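Long-range contact in conserved hypothetical protein (Deinococcus radiodurans, PDB 2G40), which may function in the utilization of L-lactate and forms a homodimer: residues I56-I64 with A135-I143. Numbering follows the deposited sequence. Where two conformers were deposited one is given.
Sequences ILHQFEDRI and AISETGTII
Ile56 begins the contact between helix 53-66 and the turn of the beta hairpin made by strands 134-136 and 141-144: its CG2 methyl lies 3.6 Å from Ser137 CB. The hairpin turn carries a G1 beta bulge, Gly140 and Thr141 together lying opposite the single residue Ile136. One helical turn on, Gln59 makes the direct hydrogen bond, Ser137 OG donating to Gln59 OE1 at 2.5 Å, in the carbonyl plane and on a lone pair. Trading Gln59 for an alanine would take away this acceptor and is likely to leave the Ser137 hydroxyl with little beyond its weak bond to Gln173 O. With CG anti to the backbone N (chi1 -179°), the Phe60 ring reaches the side chains of Ala135 and Ile142 on the hairpin; CE1 sits 3.6 Å from Ala135 CB, and Ile142 CG1 meets the ring edge at CZ, while Ile64 CG1 lies over one face, offset toward the rim. Val220 and Val222 of the parallel sheet and Ile171 also pack against this ring. Arg63 lays CB 3.4 Å from Gly140 CA, where a side chain on the glycine would clash. The Arg63 chain, bent at chi2 and chi3, then leads away, the guanidinium pairing with Asp66 and weakly holding a water that donates to Glu138 O. Last, Ile64 brings CD1 to 3.6 Å from Gly140 O.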
ATOM      1  N   ILE A  56      22.482   9.249   8.175  1.00 13.22           N
ATOM      2  CA  ILE A  56      21.289   8.696   7.546  1.00 15.00           C
ATOM      3  C   ILE A  56      20.915   7.340   8.172  1.00 14.90           C
ATOM      4  O   ILE A  56      19.762   7.123   8.526  1.00 16.35           O
ATOM      5  CB  ILE A  56      21.462   8.581   6.008  1.00 14.42           C
ATOM      6  CG1 ILE A  56      21.502   9.973   5.383  1.00 16.69           C
ATOM      7  CG2 ILE A  56      20.329   7.764   5.394  1.00 13.45           C
ATOM      8  CD1 ILE A  56      21.895   9.947   3.911  1.00 17.03           C
ATOM      9  N   LEU A  57      21.890   6.437   8.290  1.00 15.61           N
ATOM     10  CA  LEU A  57      21.686   5.132   8.904  1.00 17.97           C
ATOM     11  C   LEU A  57      21.196   5.265  10.339  1.00 16.36           C
ATOM     12  O   LEU A  57      20.226   4.612  10.755  1.00 17.54           O
ATOM     13  CB  LEU A  57      22.986   4.324   8.849  1.00 18.74           C
ATOM     14  CG  LEU A  57      23.298   3.777   7.446  1.00 26.10           C
ATOM     15  CD1 LEU A  57      24.687   3.192   7.377  1.00 33.41           C
ATOM     16  CD2 LEU A  57      22.266   2.740   7.023  1.00 31.07           C
ATOM     17  N   HIS A  58      21.836   6.153  11.090  1.00 16.98           N
ATOM     18  CA  HIS A  58      21.441   6.386  12.472  1.00 17.94           C
ATOM     19  C   HIS A  58      20.053   6.982  12.559  1.00 14.78           C
ATOM     20  O   HIS A  58      19.251   6.579  13.379  1.00 13.95           O
ATOM     21  CB  HIS A  58      22.441   7.292  13.167  1.00 18.96           C
ATOM     22  CG  HIS A  58      23.759   6.635  13.420  1.00 19.51           C
ATOM     23  ND1 HIS A  58      24.881   7.345  13.781  1.00 19.17           N
ATOM     24  CD2 HIS A  58      24.134   5.334  13.376  1.00 24.34           C
ATOM     25  CE1 HIS A  58      25.894   6.511  13.938  1.00 21.62           C
ATOM     26  NE2 HIS A  58      25.459   5.284  13.729  1.00 17.91           N
ATOM     27  N   GLN A  59      19.748   7.910  11.672  1.00 16.09           N
ATOM     28  CA  GLN A  59      18.397   8.466  11.608  1.00 15.49           C
ATOM     29  C   GLN A  59      17.317   7.435  11.274  1.00 15.15           C
ATOM     30  O   GLN A  59      16.253   7.418  11.898  1.00 15.01           O
ATOM     31  CB  GLN A  59      18.379   9.605  10.594  1.00 15.73           C
ATOM     32  CG  GLN A  59      17.027  10.261  10.433  1.00 15.43           C
ATOM     33  CD  GLN A  59      17.115  11.427   9.515  1.00 16.83           C
ATOM     34  OE1 GLN A  59      17.302  11.276   8.307  1.00 19.04           O
ATOM     35  NE2 GLN A  59      16.984  12.596  10.071  1.00 18.65           N
ATOM     36  N   PHE A  60      17.587   6.583  10.289  1.00 15.38           N
ATOM     37  CA  PHE A  60      16.658   5.552   9.865  1.00 15.09           C
ATOM     38  C   PHE A  60      16.393   4.638  11.047  1.00 15.75           C
ATOM     39  O   PHE A  60      15.237   4.374  11.381  1.00 16.43           O
ATOM     40  CB  PHE A  60      17.250   4.764   8.693  1.00 14.50           C
ATOM     41  CG  PHE A  60      16.362   3.670   8.156  1.00 13.57           C
ATOM     42  CD1 PHE A  60      15.084   3.945   7.694  1.00 15.04           C
ATOM     43  CD2 PHE A  60      16.834   2.356   8.081  1.00 14.95           C
ATOM     44  CE1 PHE A  60      14.275   2.933   7.157  1.00 16.37           C
ATOM     45  CE2 PHE A  60      16.050   1.345   7.577  1.00 18.12           C
ATOM     46  CZ  PHE A  60      14.747   1.637   7.099  1.00 20.82           C
ATOM     47  N   GLU A  61      17.477   4.193  11.689  1.00 15.44           N
ATOM     48  CA  GLU A  61      17.364   3.359  12.884  1.00 15.91           C
ATOM     49  C   GLU A  61      16.451   4.005  13.929  1.00 14.35           C
ATOM     50  O   GLU A  61      15.531   3.360  14.437  1.00 15.26           O
ATOM     51  CB  GLU A  61      18.743   3.095  13.499  1.00 14.66           C
ATOM     52  CG  GLU A  61      18.700   2.297  14.818  1.00 15.38           C
ATOM     53  CD  GLU A  61      20.087   1.906  15.333  1.00 19.33           C
ATOM     54  OE1 GLU A  61      21.077   2.517  14.911  1.00 18.05           O
ATOM     55  OE2 GLU A  61      20.184   0.986  16.165  1.00 22.80           O
ATOM     56  N   ASP A  62      16.710   5.272  14.255  1.00 13.53           N
ATOM     57  CA  ASP A  62      15.933   5.981  15.272  1.00 14.66           C
ATOM     58  C   ASP A  62      14.452   5.992  14.909  1.00 14.44           C
ATOM     59  O   ASP A  62      13.606   5.811  15.748  1.00 15.02           O
ATOM     60  CB  ASP A  62      16.379   7.423  15.415  1.00 16.23           C
ATOM     61  CG  ASP A  62      17.779   7.565  15.978  1.00 22.22           C
ATOM     62  OD1 ASP A  62      18.340   6.561  16.445  1.00 22.21           O
ATOM     63  OD2 ASP A  62      18.315   8.695  15.965  1.00 22.15           O
ATOM     64  N   ARG A  63      14.164   6.249  13.642  1.00 14.56           N
ATOM     65  CA  ARG A  63      12.769   6.377  13.218  1.00 17.23           C
ATOM     66  C   ARG A  63      12.073   5.018  13.219  1.00 18.11           C
ATOM     67  O   ARG A  63      10.892   4.934  13.555  1.00 18.76           O
ATOM     68  CB  ARG A  63      12.666   7.044  11.838  1.00 17.00           C
ATOM     69  CG  ARG A  63      13.073   8.511  11.781  1.00 18.74           C
ATOM     70  CD  ARG A  63      12.159   9.429  12.602  1.00 21.59           C
ATOM     71  NE  ARG A  63      12.612   9.514  13.985  1.00 32.67           N
ATOM     72  CZ  ARG A  63      13.681  10.200  14.389  1.00 36.67           C
ATOM     73  NH1 ARG A  63      14.429  10.875  13.513  1.00 44.52           N
ATOM     74  NH2 ARG A  63      14.018  10.197  15.679  1.00 34.58           N
ATOM     75  N   ILE A  64      12.801   3.962  12.854  1.00 16.35           N
ATOM     76  CA  ILE A  64      12.250   2.605  12.854  1.00 19.37           C
ATOM     77  C   ILE A  64      12.005   2.163  14.292  1.00 19.21           C
ATOM     78  O   ILE A  64      10.979   1.597  14.600  1.00 21.46           O
ATOM     79  CB  ILE A  64      13.203   1.623  12.154  1.00 17.88           C
ATOM     80  CG1 ILE A  64      13.248   1.922  10.655  1.00 15.04           C
ATOM     81  CG2 ILE A  64      12.802   0.183  12.418  1.00 22.19           C
ATOM     82  CD1 ILE A  64      11.979   1.753   9.875  1.00 19.09           C
ATOM     83  N   ALA A 135      14.122   2.909   1.186  1.00 16.10           N
ATOM     84  CA  ALA A 135      13.742   3.341   2.515  1.00 16.06           C
ATOM     85  C   ALA A 135      14.180   4.774   2.678  1.00 13.97           C
ATOM     86  O   ALA A 135      15.153   5.201   2.078  1.00 17.20           O
ATOM     87  CB  ALA A 135      14.395   2.493   3.593  1.00 15.66           C
ATOM     88  N   ILE A 136      13.434   5.502   3.492  1.00 16.23           N
ATOM     89  CA  ILE A 136      13.688   6.916   3.720  1.00 17.10           C
ATOM     90  C   ILE A 136      13.987   7.134   5.196  1.00 14.58           C
ATOM     91  O   ILE A 136      13.177   6.815   6.089  1.00 16.36           O
ATOM     92  CB  ILE A 136      12.482   7.755   3.302  1.00 15.05           C
ATOM     93  CG1 ILE A 136      12.143   7.532   1.829  1.00 21.31           C
ATOM     94  CG2 ILE A 136      12.754   9.221   3.569  1.00 14.20           C
ATOM     95  CD1 ILE A 136      10.683   7.785   1.538  1.00 15.50           C
ATOM     96  N   SER A 137      15.164   7.689   5.453  1.00 17.92           N
ATOM     97  CA  SER A 137      15.618   7.859   6.817  1.00 17.53           C
ATOM     98  C   SER A 137      14.801   8.873   7.600  1.00 18.60           C
ATOM     99  O   SER A 137      14.482   8.636   8.754  1.00 19.81           O
ATOM    100  CB  SER A 137      17.102   8.205   6.865  1.00 18.53           C
ATOM    101  OG  SER A 137      17.386   9.529   6.459  1.00 18.06           O
ATOM    102  N   GLU A 138      14.446   9.995   6.973  0.50 18.37           N
ATOM    103  CA  GLU A 138      13.817  11.102   7.718  0.50 17.61           C
ATOM    104  C   GLU A 138      12.489  10.723   8.354  0.50 18.84           C
ATOM    105  O   GLU A 138      12.157  11.204   9.439  0.50 17.18           O
ATOM    106  CB  GLU A 138      13.679  12.374   6.855  0.50 17.84           C
ATOM    107  CG  GLU A 138      12.700  12.311   5.691  0.50 16.44           C
ATOM    108  CD  GLU A 138      12.515  13.655   4.993  0.50 17.65           C
ATOM    109  OE1 GLU A 138      12.815  14.695   5.612  0.50 26.81           O
ATOM    110  OE2 GLU A 138      12.061  13.683   3.831  0.50 16.05           O
ATOM    111  N   THR A 139      11.748   9.835   7.694  1.00 19.18           N
ATOM    112  CA  THR A 139      10.437   9.414   8.169  1.00 19.09           C
ATOM    113  C   THR A 139      10.397   7.953   8.575  1.00 18.37           C
ATOM    114  O   THR A 139       9.361   7.467   8.978  1.00 20.50           O
ATOM    115  CB  THR A 139       9.372   9.705   7.108  1.00 18.63           C
ATOM    116  OG1 THR A 139       9.748   9.113   5.868  1.00 19.18           O
ATOM    117  CG2 THR A 139       9.214  11.188   6.926  1.00 23.56           C
ATOM    118  N   GLY A 140      11.523   7.246   8.488  1.00 19.87           N
ATOM    119  CA  GLY A 140      11.544   5.826   8.825  1.00 19.89           C
ATOM    120  C   GLY A 140      10.576   5.068   7.951  1.00 19.86           C
ATOM    121  O   GLY A 140       9.791   4.230   8.434  1.00 20.04           O
ATOM    122  N   THR A 141      10.585   5.395   6.665  1.00 18.30           N
ATOM    123  CA  THR A 141       9.655   4.789   5.701  1.00 17.25           C
ATOM    124  C   THR A 141      10.299   3.699   4.906  1.00 17.80           C
ATOM    125  O   THR A 141      11.419   3.854   4.428  1.00 18.80           O
ATOM    126  CB  THR A 141       9.159   5.832   4.678  1.00 17.56           C
ATOM    127  OG1 THR A 141       8.454   6.861   5.365  1.00 16.89           O
ATOM    128  CG2 THR A 141       8.229   5.196   3.615  1.00 19.81           C
ATOM    129  N   ILE A 142       9.569   2.608   4.730  1.00 17.31           N
ATOM    130  CA  ILE A 142       9.994   1.595   3.833  1.00 17.70           C
ATOM    131  C   ILE A 142       8.931   1.547   2.744  1.00 14.92           C
ATOM    132  O   ILE A 142       7.723   1.445   3.014  1.00 16.20           O
ATOM    133  CB  ILE A 142      10.164   0.248   4.522  1.00 19.67           C
ATOM    134  CG1 ILE A 142      11.324   0.299   5.524  1.00 19.82           C
ATOM    135  CG2 ILE A 142      10.413  -0.814   3.482  1.00 22.13           C
ATOM    136  CD1 ILE A 142      11.342  -0.847   6.505  1.00 23.27           C
ATOM    137  N   ILE A 143       9.390   1.650   1.509  1.00 15.68           N
ATOM    138  CA  ILE A 143       8.497   1.529   0.368  1.00 14.77           C
ATOM    139  C   ILE A 143       8.699   0.183  -0.316  1.00 17.10           C
ATOM    140  O   ILE A 143       9.826  -0.195  -0.666  1.00 18.19           O
ATOM    141  CB  ILE A 143       8.731   2.619  -0.668  1.00 15.89           C
ATOM    142  CG1 ILE A 143       8.551   4.010  -0.046  1.00 18.45           C
ATOM    143  CG2 ILE A 143       7.763   2.407  -1.883  1.00 18.15           C
ATOM    144  CD1 ILE A 143       8.988   5.183  -0.944  1.00 18.66           C
TER
HETATM  145  O   HOH W   1      13.204  12.672  11.201  1.00 35.22           O